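Local atomic coordinates of cytoplasmic export protein 1 (Saccharomyces cerevisiae, PDB entry 3VWA), a protein that binds tRNA and, within the nuclear tRNA export machinery, may collect tRNA at the nuclear pore complex and hand aminoacylated tRNA to the translation machinery. Residues A[209-212]-A[213-216]; A[512-515]-A[516-520]; A[344-347]-A[348-352]. One frame throughout, in Å; residues are numbered along the deposited sequence.

Contact 1: A[209-212]-A[213-216]; sequences IVNV and NMIS
Val210 and Met214, one turn apart on the short helix 209-216, meet with their side chains crossing at a slant. A single branch of the valine does the touching: Val210 CG1 lies 3.9 Å from Met214 CE, the terminal methyl of what is a selenomethionine in this model. Having CG1 opposite its own backbone N (chi1 162°) sets that branch beside the carbonyl carbon, where the methionine passes. The Met214 chain is extended beyond CG and runs back along the preceding turn, with Met214 CG 3.1 Å from Val210 O.

Ile209 and Asn213 are turned differently. They run side by side in the same direction, and Ile209 CG2 stands 4.0 Å from the amide nitrogen Asn213 ND2. Beneath both pairs runs the i to i+4 ladder of an alpha-helix, for example Met214 N to Val210 O at 2.9 Å. At the last turn Val212 O accepts from Ser216 N at 2.9 Å, and Ser216 OG adds a weak bond to Val212 O at 3.2 Å. Ile215 CG1, placed between its own backbone N and carbonyl carbon (chi1 60°), comes 3.1 Å from Val212 O.

The helix probably belongs to the kinase-like part, packed against two neighbours: Val212 lies on Ile195 and Lys196 of helix 186-198, Ile215 touches Leu191 of that helix, and Ile215, Val212 and Asn211 all meet Phe225 of helix 222-231.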
loop_
_atom_site.group_PDB
_atom_site.type_symbol
_atom_site.label_atom_id
_atom_site.label_comp_id
_atom_site.label_asym_id
_atom_site.label_seq_id
_atom_site.Cartn_x
_atom_site.Cartn_y
_atom_site.Cartn_z
ATOM N N ILE A 209 -0.620 -22.647 26.307
ATOM C CA ILE A 209 -1.686 -23.638 26.417
ATOM C C ILE A 209 -2.388 -23.609 27.773
ATOM O O ILE A 209 -3.620 -23.604 27.855
ATOM C CB ILE A 209 -1.222 -25.065 26.039
ATOM C CG1 ILE A 209 -1.307 -25.254 24.521
ATOM C CG2 ILE A 209 -2.114 -26.096 26.701
ATOM C CD1 ILE A 209 -0.600 -26.502 24.007
ATOM N N VAL A 210 -1.622 -23.535 28.846
ATOM C CA VAL A 210 -2.243 -23.751 30.138
ATOM C C VAL A 210 -2.970 -22.489 30.523
ATOM O O VAL A 210 -4.103 -22.542 31.036
ATOM C CB VAL A 210 -1.234 -24.149 31.223
ATOM C CG1 VAL A 210 -1.840 -23.928 32.601
ATOM C CG2 VAL A 210 -0.800 -25.602 31.029
ATOM N N ASN A 211 -2.311 -21.361 30.304
ATOM C CA ASN A 211 -2.911 -20.082 30.632
ATOM C C ASN A 211 -4.281 -19.921 29.971
ATOM O O ASN A 211 -5.262 -19.599 30.642
ATOM C CB ASN A 211 -1.946 -18.942 30.306
ATOM C CG ASN A 211 -0.732 -18.942 31.233
ATOM O OD1 ASN A 211 -0.878 -19.130 32.433
ATOM N ND2 ASN A 211 0.466 -18.741 30.682
ATOM N N VAL A 212 -4.367 -20.209 28.677
ATOM C CA VAL A 212 -5.629 -20.088 27.944
ATOM C C VAL A 212 -6.714 -21.018 28.497
ATOM O O VAL A 212 -7.912 -20.654 28.524
ATOM C CB VAL A 212 -5.405 -20.319 26.434
ATOM C CG1 VAL A 212 -6.711 -20.559 25.687
ATOM C CG2 VAL A 212 -4.651 -19.137 25.827
ATOM N N ASN A 213 -6.300 -22.219 28.931
ATOM C CA ASN A 213 -7.232 -23.182 29.508
ATOM C C ASN A 213 -7.809 -22.686 30.798
ATOM O O ASN A 213 -8.987 -22.856 31.064
ATOM C CB ASN A 213 -6.556 -24.510 29.766
ATOM C CG ASN A 213 -6.519 -25.348 28.550
ATOM O OD1 ASN A 213 -7.274 -25.117 27.612
ATOM N ND2 ASN A 213 -5.639 -26.332 28.538
HETATM N N MSE A 214 -6.957 -22.066 31.593
HETATM C CA MSE A 214 -7.355 -21.489 32.856
HETATM C C MSE A 214 -8.462 -20.477 32.653
HETATM O O MSE A 214 -9.514 -20.581 33.291
HETATM C CB MSE A 214 -6.109 -20.869 33.449
HETATM C CG MSE A 214 -5.122 -21.959 33.880
HETATM SE SE MSE A 214 -3.816 -21.085 35.079
HETATM C CE MSE A 214 -3.064 -22.651 36.051
ATOM N N ILE A 215 -8.259 -19.510 31.757
ATOM C CA ILE A 215 -9.283 -18.484 31.547
ATOM C C ILE A 215 -10.507 -19.109 30.882
ATOM O O ILE A 215 -11.628 -18.666 31.100
ATOM C CB ILE A 215 -8.805 -17.254 30.717
ATOM C CG1 ILE A 215 -8.318 -17.632 29.313
ATOM C CG2 ILE A 215 -7.731 -16.485 31.435
ATOM C CD1 ILE A 215 -8.057 -16.422 28.433
ATOM N N SER A 216 -10.285 -20.154 30.100
ATOM C CA SER A 216 -11.372 -20.833 29.385
ATOM C C SER A 216 -12.355 -21.471 30.345
ATOM O O SER A 216 -13.531 -21.583 30.034
ATOM C CB SER A 216 -10.842 -21.882 28.417
ATOM O OG SER A 216 -10.708 -21.328 27.135
#

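Contact 2: A[512-515]-A[516-520]; sequences SPIV and RGRAK
From Ser512 O to Arg516 N the first full helical turn closes with a nearly straight bond of 3.1 Å, its N-H...O angle 178°. Ser512 itself is still extended (psi 123°) and sits at the N-cap; its OG accepts from Val515 N in a weak capping bond of 3.5 Å. Beyond it Pro513 begins the helix, and the ladder continues through Gly517 N to Pro513 O, Arg518 N to Ile514 O, and the short step from Ala519 N to Val515 O at 2.7 Å.

Two arginines each set one guanidinium face against carbon of the first turn. Arg516 bends at CG-CD (chi3 -97°), which swings its flat end over the proline: Pro513 CA lies above the plane, toward the rim, 3.3 Å from Arg516 NH2, while Pro513 CB is 3.4 Å from Arg516 NH2. Arg516 NE makes a weak hydrogen bond to Asp510 O. Arg518 instead stays extended from CG to NE and runs alongside Ile514, pointing the same way. Its guanidinium receives the methyl Ile514 CD1 over one face, with Arg518 NE 3.5 Å from Ile514 CD1. Arg516 also touches a crystal neighbour, so the lattice may influence its pose.

This turn opens helix 513-536 within the second HEAT repeat. Ser512, Ile514 and Val515 face helix 474-487, the last two meeting Leu478, while Ala519 rests on Leu508 in the preceding loop.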
loop_
_atom_site.group_PDB
_atom_site.type_symbol
_atom_site.label_atom_id
_atom_site.label_comp_id
_atom_site.label_asym_id
_atom_site.label_seq_id
_atom_site.Cartn_x
_atom_site.Cartn_y
_atom_site.Cartn_z
ATOM N N SER A 512 34.580 -4.801 -39.355
ATOM C CA SER A 512 34.263 -5.865 -38.413
ATOM C C SER A 512 33.581 -7.015 -39.152
ATOM O O SER A 512 32.562 -6.817 -39.805
ATOM C CB SER A 512 33.373 -5.308 -37.308
ATOM O OG SER A 512 32.683 -6.355 -36.643
ATOM N N PRO A 513 34.141 -8.242 -39.075
ATOM C CA PRO A 513 33.459 -9.297 -39.875
ATOM C C PRO A 513 32.008 -9.515 -39.432
ATOM O O PRO A 513 31.133 -9.840 -40.254
ATOM C CB PRO A 513 34.298 -10.566 -39.627
ATOM C CG PRO A 513 35.285 -10.231 -38.547
ATOM C CD PRO A 513 35.238 -8.762 -38.228
ATOM N N ILE A 514 31.741 -9.314 -38.145
ATOM C CA ILE A 514 30.407 -9.613 -37.646
ATOM C C ILE A 514 29.379 -8.576 -38.173
ATOM O O ILE A 514 28.240 -8.922 -38.459
ATOM C CB ILE A 514 30.324 -9.948 -36.117
ATOM C CG1 ILE A 514 29.398 -9.009 -35.367
ATOM C CG2 ILE A 514 31.684 -10.171 -35.432
ATOM C CD1 ILE A 514 28.546 -9.760 -34.363
ATOM N N VAL A 515 29.814 -7.325 -38.361
ATOM C CA VAL A 515 28.926 -6.308 -38.925
ATOM C C VAL A 515 28.678 -6.587 -40.373
ATOM O O VAL A 515 27.530 -6.484 -40.838
ATOM C CB VAL A 515 29.490 -4.877 -38.783
ATOM C CG1 VAL A 515 28.650 -3.876 -39.574
ATOM C CG2 VAL A 515 29.598 -4.493 -37.320
ATOM N N ARG A 516 29.747 -6.872 -41.117
ATOM C CA ARG A 516 29.593 -7.176 -42.541
ATOM C C ARG A 516 28.625 -8.299 -42.696
ATOM O O ARG A 516 27.784 -8.253 -43.574
ATOM C CB ARG A 516 30.921 -7.574 -43.213
ATOM C CG ARG A 516 31.930 -6.450 -43.340
ATOM C CD ARG A 516 33.203 -6.898 -44.057
ATOM N NE ARG A 516 34.277 -7.272 -43.119
ATOM C CZ ARG A 516 34.746 -8.504 -43.023
ATOM N NH1 ARG A 516 34.221 -9.430 -43.786
ATOM N NH2 ARG A 516 35.711 -8.825 -42.177
ATOM N N GLY A 517 28.753 -9.337 -41.853
ATOM C CA GLY A 517 27.879 -10.545 -41.986
ATOM C C GLY A 517 26.414 -10.177 -41.707
ATOM O O GLY A 517 25.489 -10.540 -42.456
ATOM N N ARG A 518 26.176 -9.454 -40.611
ATOM C CA ARG A 518 24.778 -9.042 -40.320
ATOM C C ARG A 518 24.253 -8.044 -41.315
ATOM O O ARG A 518 23.097 -8.091 -41.642
ATOM C CB ARG A 518 24.588 -8.532 -38.892
ATOM C CG ARG A 518 25.150 -9.526 -37.870
ATOM C CD ARG A 518 24.936 -9.052 -36.452
ATOM N NE ARG A 518 25.263 -10.126 -35.526
ATOM C CZ ARG A 518 24.935 -10.107 -34.247
ATOM N NH1 ARG A 518 24.289 -9.064 -33.764
ATOM N NH2 ARG A 518 25.263 -11.116 -33.459
ATOM N N ALA A 519 25.104 -7.164 -41.838
ATOM C CA ALA A 519 24.600 -6.113 -42.718
ATOM C C ALA A 519 24.137 -6.747 -44.008
ATOM O O ALA A 519 23.203 -6.258 -44.645
ATOM C CB ALA A 519 25.674 -5.091 -43.016
ATOM N N LYS A 520 24.863 -7.777 -44.452
ATOM C CA LYS A 520 24.509 -8.447 -45.708
ATOM C C LYS A 520 23.103 -9.081 -45.619
ATOM O O LYS A 520 22.300 -8.984 -46.545
ATOM C CB LYS A 520 25.561 -9.493 -46.118
ATOM C CG LYS A 520 25.209 -10.181 -47.431
ATOM C CD LYS A 520 26.418 -10.836 -48.100
ATOM C CE LYS A 520 26.314 -12.345 -48.020
ATOM N NZ LYS A 520 25.231 -12.854 -48.899
#

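Contact 3: A[344-347]-A[348-352]; sequences DLIT and QSFKL
Thr347 and Lys351 run side by side along helix 342-351, and the methyl of the threonine meets the end of the lysine: Thr347 CG2 is 3.4 Å from Lys351 NZ. The lysine gets there by turning at its last torsion (chi4 82°), which brings the amino group back beside the threonine. Thr347 OG1 takes no share in this; it is hydrogen-bonded to Asn343 O, one turn earlier. Gln348, next along, uses mainly the base of its side chain, with Gln348 CB 3.4 Å from Asp344 O, the carbonyl that also accepts Gln348 N at 3.0 Å.

Ile346 works on another flank. Its CG2 branch lies 3.9 Å from Phe350 CD2, the two side chains pointing the same way, while Ile346 O sits at the ring edge, near its plane, 3.4 Å from Phe350 CD2. This flank looks into what is probably the HEAT-type helical array, ahead of the first HEAT repeat: Ile346 touches Leu329 and Leu368, and Phe350 packs on Leu361, Leu365 and Ile381. Two donors grip Ile346 O, Phe350 N at 3.0 Å and Ser349 OG at 2.9 Å. The hydroxyl comes in well off the C=O direction (C=O...OG angle 115°), leaving room for Phe350 N, and the bond gives the buried Ser349 hydroxyl an acceptor. An alanine here removes that hydroxyl, and would probably leave Ile346 O with Phe350 N as its one remaining donor of the two. Asp344, on the exposed side, forms a salt bridge through OD1 with Arg380 of helix 374-387.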
loop_
_atom_site.group_PDB
_atom_site.type_symbol
_atom_site.label_atom_id
_atom_site.label_comp_id
_atom_site.label_asym_id
_atom_site.label_seq_id
_atom_site.Cartn_x
_atom_site.Cartn_y
_atom_site.Cartn_z
ATOM N N ASP A 344 4.031 14.782 -3.205
ATOM C CA ASP A 344 5.051 15.782 -2.843
ATOM C C ASP A 344 6.338 15.160 -2.371
ATOM O O ASP A 344 7.415 15.687 -2.638
ATOM C CB ASP A 344 4.521 16.783 -1.792
ATOM C CG ASP A 344 3.361 17.614 -2.308
ATOM O OD1 ASP A 344 3.185 17.724 -3.545
ATOM O OD2 ASP A 344 2.602 18.159 -1.488
ATOM N N LEU A 345 6.231 13.995 -1.731
ATOM C CA LEU A 345 7.378 13.251 -1.238
ATOM C C LEU A 345 8.258 12.821 -2.395
ATOM O O LEU A 345 9.469 12.993 -2.370
ATOM C CB LEU A 345 6.902 12.023 -0.448
ATOM C CG LEU A 345 7.977 11.344 0.444
ATOM C CD1 LEU A 345 7.327 10.778 1.692
ATOM C CD2 LEU A 345 8.728 10.231 -0.262
ATOM N N ILE A 346 7.616 12.307 -3.433
ATOM C CA ILE A 346 8.311 11.734 -4.568
ATOM C C ILE A 346 8.955 12.865 -5.353
ATOM O O ILE A 346 10.092 12.758 -5.737
ATOM C CB ILE A 346 7.357 10.893 -5.440
ATOM C CG1 ILE A 346 6.979 9.608 -4.691
ATOM C CG2 ILE A 346 7.934 10.630 -6.828
ATOM C CD1 ILE A 346 8.106 8.628 -4.491
ATOM N N THR A 347 8.239 13.969 -5.506
ATOM C CA THR A 347 8.819 15.226 -6.083
ATOM C C THR A 347 10.096 15.725 -5.422
ATOM O O THR A 347 11.101 16.017 -6.089
ATOM C CB THR A 347 7.783 16.353 -6.058
ATOM O OG1 THR A 347 6.705 15.959 -6.892
ATOM C CG2 THR A 347 8.371 17.676 -6.615
ATOM N N GLN A 348 10.055 15.805 -4.100
ATOM C CA GLN A 348 11.160 16.257 -3.275
ATOM C C GLN A 348 12.336 15.316 -3.438
ATOM O O GLN A 348 13.523 15.713 -3.564
ATOM C CB GLN A 348 10.645 16.208 -1.825
ATOM C CG GLN A 348 10.779 17.487 -1.013
ATOM C CD GLN A 348 10.917 17.202 0.491
ATOM O OE1 GLN A 348 10.339 16.248 1.029
ATOM N NE2 GLN A 348 11.717 18.021 1.168
ATOM N N SER A 349 12.022 14.027 -3.477
ATOM C CA SER A 349 13.080 13.067 -3.634
ATOM C C SER A 349 13.751 13.112 -5.012
ATOM O O SER A 349 14.934 12.877 -5.092
ATOM C CB SER A 349 12.628 11.685 -3.179
ATOM O OG SER A 349 11.752 11.091 -4.116
ATOM N N PHE A 350 13.019 13.507 -6.059
ATOM C CA PHE A 350 13.600 13.750 -7.406
ATOM C C PHE A 350 14.505 14.981 -7.480
ATOM O O PHE A 350 15.494 14.991 -8.224
ATOM C CB PHE A 350 12.500 13.780 -8.498
ATOM C CG PHE A 350 12.246 12.412 -9.140
ATOM C CD1 PHE A 350 13.037 11.973 -10.209
ATOM C CD2 PHE A 350 11.282 11.537 -8.628
ATOM C CE1 PHE A 350 12.873 10.709 -10.789
ATOM C CE2 PHE A 350 11.096 10.276 -9.219
ATOM C CZ PHE A 350 11.876 9.860 -10.309
ATOM N N LYS A 351 14.192 15.992 -6.676
ATOM C CA LYS A 351 15.029 17.179 -6.552
ATOM C C LYS A 351 16.280 16.893 -5.716
ATOM O O LYS A 351 17.220 17.669 -5.753
ATOM C CB LYS A 351 14.284 18.321 -5.849
ATOM C CG LYS A 351 13.049 18.905 -6.515
ATOM C CD LYS A 351 12.589 20.090 -5.674
ATOM C CE LYS A 351 11.655 21.023 -6.425
ATOM N NZ LYS A 351 10.242 20.534 -6.431
ATOM N N LEU A 352 16.305 15.812 -4.938
ATOM C CA LEU A 352 17.524 15.501 -4.148
ATOM C C LEU A 352 18.748 15.204 -5.020
ATOM O O LEU A 352 18.661 14.438 -5.955
ATOM C CB LEU A 352 17.306 14.319 -3.230
ATOM C CG LEU A 352 16.479 14.616 -2.011
ATOM C CD1 LEU A 352 16.149 13.273 -1.411
ATOM C CD2 LEU A 352 17.274 15.495 -1.042
#

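Overall arrangement
Along the chain the order is contact 1, contact 3, contact 2, each confined to a single helix: 209-216, 342-351 and 513-536. They share no helix and do not touch. Contact 1 probably belongs to the kinase-like part, which also holds the sheets of the chain; contacts 3 and 2 lie in the all-helical array that follows, contact 2 inside the second HEAT repeat. Centres of contacts 1 and 3 are 53 Å apart, those of 3 and 2 46 Å, and those of 1 and 2 80 Å, with contact 1 across the chain's centre from both others. The chain, most of a longer protein, is thus elongated, its kinase-like part followed by the HEAT-repeat part.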